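Local atomic coordinates of charybdin (Charybdis maritima, PDB entry 2B7U), a protein that belongs to the ribosome-inactivating protein family, whose members share a mixed beta sheet packed against helices. Residues M6-E17 against D54-R65. Numbering follows the deposited sequence. Where two conformers were deposited one is given.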
ATOM      1  N   MET A   6     -17.280  -2.394  -2.069  1.00 28.89           N
ATOM      2  CA  MET A   6     -16.439  -2.091  -0.926  1.00 28.80           C
ATOM      3  C   MET A   6     -16.949  -0.817  -0.270  1.00 28.59           C
ATOM      4  O   MET A   6     -17.331   0.139  -0.941  1.00 28.30           O
ATOM      5  CB  MET A   6     -14.942  -1.995  -1.298  1.00 28.55           C
ATOM      6  CG  MET A   6     -14.526  -0.844  -2.208  1.00 29.06           C
ATOM      7  SD  MET A   6     -12.866  -1.083  -2.930  1.00 29.77           S
ATOM      8  CE  MET A   6     -11.949  -1.535  -1.461  1.00 28.07           C
ATOM      9  N   THR A   7     -17.012  -0.821   1.053  1.00 28.86           N
ATOM     10  CA  THR A   7     -17.492   0.367   1.743  1.00 28.60           C
ATOM     11  C   THR A   7     -16.300   1.318   1.891  1.00 26.84           C
ATOM     12  O   THR A   7     -15.159   0.956   1.574  1.00 26.53           O
ATOM     13  CB  THR A   7     -18.256   0.004   3.071  1.00 29.46           C
ATOM     14  OG1 THR A   7     -17.711  -1.179   3.668  1.00 31.03           O
ATOM     15  CG2 THR A   7     -19.718  -0.275   2.774  1.00 30.74           C
ATOM     16  N   VAL A   8     -16.561   2.566   2.272  1.00 24.15           N
ATOM     17  CA  VAL A   8     -15.478   3.497   2.578  1.00 23.15           C
ATOM     18  C   VAL A   8     -15.534   3.853   4.058  1.00 22.09           C
ATOM     19  O   VAL A   8     -16.368   4.658   4.483  1.00 22.56           O
ATOM     20  CB  VAL A   8     -15.529   4.753   1.695  1.00 22.68           C
ATOM     21  CG1 VAL A   8     -16.902   5.292   1.617  1.00 26.19           C
ATOM     22  CG2 VAL A   8     -14.541   5.819   2.183  1.00 22.12           C
ATOM     23  N   LYS A   9     -14.665   3.224   4.838  1.00 21.48           N
ATOM     24  CA  LYS A   9     -14.618   3.433   6.284  1.00 21.56           C
ATOM     25  C   LYS A   9     -14.216   4.856   6.680  1.00 20.88           C
ATOM     26  O   LYS A   9     -14.753   5.401   7.658  1.00 21.72           O
ATOM     27  CB  LYS A   9     -13.653   2.439   6.947  1.00 22.24           C
ATOM     28  CG  LYS A   9     -13.995   0.919   6.820  1.00 24.50           C
ATOM     29  CD  LYS A   9     -15.469   0.697   6.629  1.00 24.35           C
ATOM     30  CE  LYS A   9     -15.948  -0.709   6.987  1.00 28.60           C
ATOM     31  NZ  LYS A   9     -17.404  -0.691   7.401  1.00 30.83           N
ATOM     32  N   PHE A  10     -13.298   5.457   5.925  1.00 19.71           N
ATOM     33  CA  PHE A  10     -12.826   6.809   6.221  1.00 18.56           C
ATOM     34  C   PHE A  10     -12.116   7.362   4.992  1.00 18.42           C
ATOM     35  O   PHE A  10     -11.814   6.608   4.043  1.00 17.40           O
ATOM     36  CB  PHE A  10     -11.901   6.814   7.460  1.00 18.34           C
ATOM     37  CG  PHE A  10     -10.599   6.064   7.269  1.00 17.05           C
ATOM     38  CD1 PHE A  10      -9.491   6.702   6.740  1.00 16.66           C
ATOM     39  CD2 PHE A  10     -10.479   4.724   7.632  1.00 17.39           C
ATOM     40  CE1 PHE A  10      -8.310   6.029   6.532  1.00 17.01           C
ATOM     41  CE2 PHE A  10      -9.305   4.050   7.426  1.00 16.88           C
ATOM     42  CZ  PHE A  10      -8.207   4.695   6.901  1.00 17.01           C
ATOM     43  N   THR A  11     -11.874   8.666   5.029  1.00 18.68           N
ATOM     44  CA  THR A  11     -11.143   9.389   3.995  1.00 18.87           C
ATOM     45  C   THR A  11     -10.011  10.179   4.642  1.00 18.92           C
ATOM     46  O   THR A  11     -10.208  10.826   5.693  1.00 19.70           O
ATOM     47  CB  THR A  11     -12.068  10.335   3.188  1.00 19.57           C
ATOM     48  OG1 THR A  11     -13.123   9.581   2.563  1.00 20.78           O
ATOM     49  CG2 THR A  11     -11.289  11.103   2.106  1.00 20.02           C
ATOM     50  N   VAL A  12      -8.833  10.107   4.044  1.00 17.71           N
ATOM     51  CA  VAL A  12      -7.688  10.947   4.437  1.00 17.48           C
ATOM     52  C   VAL A  12      -7.303  11.795   3.224  1.00 17.14           C
ATOM     53  O   VAL A  12      -7.408  11.338   2.093  1.00 16.75           O
ATOM     54  CB  VAL A  12      -6.458  10.143   4.970  1.00 18.36           C
ATOM     55  CG1 VAL A  12      -6.774   9.594   6.345  1.00 18.70           C
ATOM     56  CG2 VAL A  12      -6.039   8.998   4.020  1.00 19.21           C
ATOM     57  N   GLU A  13      -6.817  13.001   3.474  1.00 17.16           N
ATOM     58  CA  GLU A  13      -6.526  13.939   2.398  1.00 18.14           C
ATOM     59  C   GLU A  13      -5.162  14.580   2.616  1.00 18.03           C
ATOM     60  O   GLU A  13      -4.819  14.973   3.726  1.00 18.38           O
ATOM     61  CB  GLU A  13      -7.642  14.980   2.308  1.00 18.32           C
ATOM     62  CG  GLU A  13      -7.421  16.060   1.270  1.00 19.74           C
ATOM     63  CD  GLU A  13      -8.599  17.025   1.148  1.00 21.84           C
ATOM     64  OE1 GLU A  13      -9.632  16.823   1.852  1.00 27.55           O
ATOM     65  OE2 GLU A  13      -8.496  17.996   0.355  1.00 26.91           O
ATOM     66  N   LEU A  14      -4.372  14.655   1.556  1.00 17.85           N
ATOM     67  CA  LEU A  14      -3.061  15.287   1.612  1.00 17.78           C
ATOM     68  C   LEU A  14      -2.872  16.241   0.443  1.00 17.52           C
ATOM     69  O   LEU A  14      -3.120  15.871  -0.711  1.00 15.71           O
ATOM     70  CB  LEU A  14      -1.967  14.228   1.606  1.00 17.80           C
ATOM     71  CG  LEU A  14      -0.535  14.715   1.846  1.00 17.83           C
ATOM     72  CD1 LEU A  14      -0.365  15.304   3.235  1.00 18.64           C
ATOM     73  CD2 LEU A  14       0.441  13.588   1.633  1.00 18.85           C
ATOM     74  N   ASP A  15      -2.443  17.470   0.733  1.00 18.69           N
ATOM     75  CA  ASP A  15      -2.019  18.363  -0.341  1.00 20.08           C
ATOM     76  C   ASP A  15      -0.516  18.237  -0.571  1.00 19.72           C
ATOM     77  O   ASP A  15       0.268  18.340   0.361  1.00 19.46           O
ATOM     78  CB  ASP A  15      -2.375  19.818  -0.104  1.00 21.30           C
ATOM     79  CG  ASP A  15      -2.196  20.653  -1.379  1.00 23.92           C
ATOM     80  OD1 ASP A  15      -1.068  21.108  -1.673  1.00 27.07           O
ATOM     81  OD2 ASP A  15      -3.171  20.809  -2.154  1.00 30.32           O
ATOM     82  N   ILE A  16      -0.133  18.064  -1.829  1.00 20.15           N
ATOM     83  CA  ILE A  16       1.236  17.763  -2.205  1.00 21.39           C
ATOM     84  C   ILE A  16       2.117  19.007  -2.328  1.00 22.15           C
ATOM     85  O   ILE A  16       3.328  18.888  -2.226  1.00 22.81           O
ATOM     86  CB  ILE A  16       1.269  16.951  -3.548  1.00 21.72           C
ATOM     87  CG1 ILE A  16       0.261  15.806  -3.518  1.00 22.43           C
ATOM     88  CG2 ILE A  16       2.665  16.407  -3.848  1.00 23.79           C
ATOM     89  CD1 ILE A  16       0.471  14.870  -2.357  1.00 20.78           C
ATOM     90  N   GLU A  17       1.536  20.191  -2.521  1.00 23.03           N
ATOM     91  CA  GLU A  17       2.345  21.382  -2.834  1.00 24.59           C
ATOM     92  C   GLU A  17       3.364  21.777  -1.762  1.00 24.57           C
ATOM     93  O   GLU A  17       4.530  22.039  -2.083  1.00 25.17           O
ATOM     94  CB  GLU A  17       1.446  22.569  -3.167  1.00 24.24           C
ATOM     95  CG  GLU A  17       2.215  23.778  -3.662  1.00 25.49           C
ATOM     96  CD  GLU A  17       1.327  24.968  -3.936  1.00 26.29           C
ATOM     97  OE1 GLU A  17       0.089  24.842  -3.823  1.00 28.11           O
ATOM     98  OE2 GLU A  17       1.881  26.044  -4.252  1.00 29.48           O
ATOM     99  N   ASP A  54     -17.551  -8.822   2.834  1.00 41.68           N
ATOM    100  CA  ASP A  54     -17.462  -7.540   3.515  1.00 40.07           C
ATOM    101  C   ASP A  54     -16.151  -6.866   3.152  1.00 37.49           C
ATOM    102  O   ASP A  54     -15.284  -6.685   4.014  1.00 36.73           O
ATOM    103  CB  ASP A  54     -17.572  -7.717   5.038  1.00 40.53           C
ATOM    104  CG  ASP A  54     -17.351  -6.410   5.803  1.00 42.68           C
ATOM    105  OD1 ASP A  54     -16.714  -6.452   6.886  1.00 45.78           O
ATOM    106  OD2 ASP A  54     -17.794  -5.342   5.310  1.00 44.55           O
ATOM    107  N   PRO A  55     -15.987  -6.517   1.864  1.00 34.48           N
ATOM    108  CA  PRO A  55     -14.806  -5.746   1.494  1.00 32.71           C
ATOM    109  C   PRO A  55     -14.880  -4.339   2.097  1.00 30.17           C
ATOM    110  O   PRO A  55     -15.863  -3.622   1.882  1.00 30.33           O
ATOM    111  CB  PRO A  55     -14.843  -5.731  -0.035  1.00 32.51           C
ATOM    112  CG  PRO A  55     -16.237  -6.038  -0.408  1.00 33.66           C
ATOM    113  CD  PRO A  55     -16.843  -6.827   0.706  1.00 34.36           C
ATOM    114  N   ARG A  56     -13.881  -4.019   2.911  1.00 28.30           N
ATOM    115  CA  ARG A  56     -13.776  -2.743   3.611  1.00 26.36           C
ATOM    116  C   ARG A  56     -12.714  -1.957   2.875  1.00 23.15           C
ATOM    117  O   ARG A  56     -11.680  -2.521   2.549  1.00 20.39           O
ATOM    118  CB  ARG A  56     -13.279  -2.934   5.051  1.00 27.06           C
ATOM    119  CG  ARG A  56     -14.205  -3.701   6.004  1.00 29.05           C
ATOM    120  CD  ARG A  56     -13.620  -3.830   7.430  1.00 30.33           C
ATOM    121  NE  ARG A  56     -13.560  -2.559   8.157  1.00 32.75           N
ATOM    122  CZ  ARG A  56     -13.286  -2.443   9.453  1.00 34.58           C
ATOM    123  NH1 ARG A  56     -13.044  -3.509  10.205  1.00 35.07           N
ATOM    124  NH2 ARG A  56     -13.262  -1.242  10.011  1.00 36.02           N
ATOM    125  N   GLY A  57     -12.951  -0.666   2.658  1.00 19.80           N
ATOM    126  CA  GLY A  57     -11.952   0.193   2.034  1.00 18.43           C
ATOM    127  C   GLY A  57     -11.826   1.531   2.721  1.00 17.30           C
ATOM    128  O   GLY A  57     -12.507   1.810   3.705  1.00 17.19           O
ATOM    129  N   PHE A  58     -10.927   2.359   2.212  1.00 15.20           N
ATOM    130  CA  PHE A  58     -10.821   3.752   2.617  1.00 14.95           C
ATOM    131  C   PHE A  58     -10.436   4.564   1.382  1.00 15.14           C
ATOM    132  O   PHE A  58      -9.973   4.010   0.389  1.00 14.42           O
ATOM    133  CB  PHE A  58      -9.799   3.952   3.735  1.00 14.91           C
ATOM    134  CG  PHE A  58      -8.374   3.692   3.335  1.00 14.59           C
ATOM    135  CD1 PHE A  58      -7.523   4.745   3.040  1.00 16.50           C
ATOM    136  CD2 PHE A  58      -7.875   2.396   3.291  1.00 15.53           C
ATOM    137  CE1 PHE A  58      -6.178   4.509   2.717  1.00 17.70           C
ATOM    138  CE2 PHE A  58      -6.551   2.149   2.956  1.00 17.55           C
ATOM    139  CZ  PHE A  58      -5.704   3.202   2.664  1.00 16.86           C
ATOM    140  N   ASP A  59     -10.656   5.869   1.451  1.00 15.33           N
ATOM    141  CA  ASP A  59     -10.295   6.759   0.355  1.00 15.91           C
ATOM    142  C   ASP A  59      -9.122   7.667   0.707  1.00 15.18           C
ATOM    143  O   ASP A  59      -9.012   8.157   1.841  1.00 15.64           O
ATOM    144  CB  ASP A  59     -11.489   7.621  -0.002  1.00 15.27           C
ATOM    145  CG  ASP A  59     -12.441   6.960  -0.965  1.00 19.85           C
ATOM    146  OD1 ASP A  59     -12.191   5.819  -1.431  1.00 19.21           O
ATOM    147  OD2 ASP A  59     -13.457   7.624  -1.297  1.00 21.94           O
ATOM    148  N   LEU A  60      -8.235   7.850  -0.269  1.00 15.33           N
ATOM    149  CA  LEU A  60      -7.052   8.695  -0.147  1.00 15.21           C
ATOM    150  C   LEU A  60      -7.202   9.810  -1.176  1.00 15.27           C
ATOM    151  O   LEU A  60      -7.127   9.563  -2.363  1.00 14.49           O
ATOM    152  CB  LEU A  60      -5.788   7.879  -0.428  1.00 15.92           C
ATOM    153  CG  LEU A  60      -4.479   8.645  -0.593  1.00 16.41           C
ATOM    154  CD1 LEU A  60      -4.122   9.414   0.668  1.00 17.94           C
ATOM    155  CD2 LEU A  60      -3.347   7.690  -1.031  1.00 17.88           C
ATOM    156  N   LYS A  61      -7.432  11.025  -0.699  1.00 15.51           N
ATOM    157  CA  LYS A  61      -7.634  12.174  -1.584  1.00 16.92           C
ATOM    158  C   LYS A  61      -6.333  12.960  -1.662  1.00 16.67           C
ATOM    159  O   LYS A  61      -5.772  13.370  -0.634  1.00 17.40           O
ATOM    160  CB  LYS A  61      -8.771  13.054  -1.052  1.00 16.84           C
ATOM    161  CG  LYS A  61      -9.217  14.163  -1.998  1.00 20.30           C
ATOM    162  CD  LYS A  61     -10.643  14.580  -1.595  1.00 21.20           C
ATOM    163  CE  LYS A  61     -11.125  15.840  -2.231  1.00 25.39           C
ATOM    164  NZ  LYS A  61     -12.411  16.274  -1.581  1.00 27.37           N
ATOM    165  N   LEU A  62      -5.831  13.146  -2.878  1.00 16.40           N
ATOM    166  CA  LEU A  62      -4.560  13.822  -3.101  1.00 15.82           C
ATOM    167  C   LEU A  62      -4.813  15.042  -3.959  1.00 15.52           C
ATOM    168  O   LEU A  62      -5.447  14.934  -4.988  1.00 15.78           O
ATOM    169  CB  LEU A  62      -3.582  12.904  -3.819  1.00 16.16           C
ATOM    170  CG  LEU A  62      -3.233  11.595  -3.116  1.00 16.41           C
ATOM    171  CD1 LEU A  62      -2.316  10.753  -4.009  1.00 18.01           C
ATOM    172  CD2 LEU A  62      -2.615  11.830  -1.779  1.00 18.02           C
ATOM    173  N   THR A  63      -4.285  16.178  -3.528  1.00 15.93           N
ATOM    174  CA  THR A  63      -4.545  17.433  -4.216  1.00 16.72           C
ATOM    175  C   THR A  63      -3.232  18.142  -4.498  1.00 17.07           C
ATOM    176  O   THR A  63      -2.301  18.123  -3.684  1.00 17.43           O
ATOM    177  CB  THR A  63      -5.445  18.318  -3.367  0.65 17.68           C
ATOM    178  OG1 THR A  63      -6.750  17.723  -3.246  0.65 21.60           O
ATOM    179  CG2 THR A  63      -5.582  19.648  -3.984  0.65 18.17           C
ATOM    180  N   PHE A  64      -3.156  18.787  -5.663  1.00 16.74           N
ATOM    181  CA  PHE A  64      -2.012  19.605  -6.011  1.00 16.23           C
ATOM    182  C   PHE A  64      -2.451  20.760  -6.894  1.00 16.11           C
ATOM    183  O   PHE A  64      -2.857  20.536  -8.031  1.00 15.74           O
ATOM    184  CB  PHE A  64      -0.972  18.792  -6.773  1.00 16.61           C
ATOM    185  CG  PHE A  64       0.219  19.602  -7.198  1.00 16.60           C
ATOM    186  CD1 PHE A  64       0.981  20.257  -6.256  1.00 17.79           C
ATOM    187  CD2 PHE A  64       0.565  19.710  -8.523  1.00 18.12           C
ATOM    188  CE1 PHE A  64       2.070  21.018  -6.640  1.00 19.56           C
ATOM    189  CE2 PHE A  64       1.663  20.481  -8.912  1.00 18.36           C
ATOM    190  CZ  PHE A  64       2.407  21.117  -7.977  1.00 18.78           C
ATOM    191  N   ARG A  65      -2.352  21.977  -6.375  1.00 16.51           N
ATOM    192  CA  ARG A  65      -2.657  23.199  -7.139  1.00 17.25           C
ATOM    193  C   ARG A  65      -3.997  23.103  -7.890  1.00 16.45           C
ATOM    194  O   ARG A  65      -4.080  23.390  -9.081  1.00 16.03           O
ATOM    195  CB  ARG A  65      -1.514  23.541  -8.107  1.00 17.57           C
ATOM    196  CG  ARG A  65      -0.230  23.894  -7.391  1.00 19.58           C
ATOM    197  CD  ARG A  65       0.865  24.376  -8.332  1.00 21.68           C
ATOM    198  NE  ARG A  65       2.020  24.811  -7.551  1.00 25.79           N
ATOM    199  CZ  ARG A  65       3.289  24.779  -7.964  1.00 29.33           C
ATOM    200  NH1 ARG A  65       4.253  25.218  -7.146  1.00 31.32           N
ATOM    201  NH2 ARG A  65       3.614  24.326  -9.172  1.00 31.57           N
TER
HETATM  202  O   HOH W   1     -14.094   9.801   0.050  1.00 29.83           O
HETATM  203  O   HOH W   2     -11.721  17.785   0.601  1.00 24.41           O
HETATM  204  O   HOH W   3      -1.738  22.888  -3.778  1.00 27.30           O
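Strand 7-15 pairs in parallel with strand 56-64 at one margin of the mixed six-stranded sheet of the ribosome-inactivating protein fold, the connection between them running through helix 21-35. Strand 7-15 spends three steps (Val8 to Thr11) where strand 56-64 spends two (Gly57 to Asp59), a beta bulge. Gly57 O takes Lys9 N before the shift (2.8 Å), and Phe10 O takes Asp59 N after it. Regular alternating backbone bonds then resume, Lys61 N reaching Val12 O almost straight at 175°.

At the bulge both phenylalanines put CG between backbone N and carbonyl carbon (both chi1 near +65°), which lays the rings side by side, nearly parallel at 12° but slid so far that they barely overlap. One face of the Phe10 ring is covered instead by Phe58 CB, a CH-pi contact 3.7 Å from the ring centroid. Helix 21-35 touches both side chains through Leu35.

Opposite the apolar face of Val12, Leu60, Leu14 and Leu62, the face carrying Thr11, Asp59, Glu13 and Lys61 is largely polar. Asp59 is bound mainly by Arg72 of strand 67-74, yet a water also links its OD2 to Thr11 OG1. Glu13 and Lys61 run alongside each other, and a second water donates to Glu13 OE1 at 2.6 Å while accepting from Lys61 NZ.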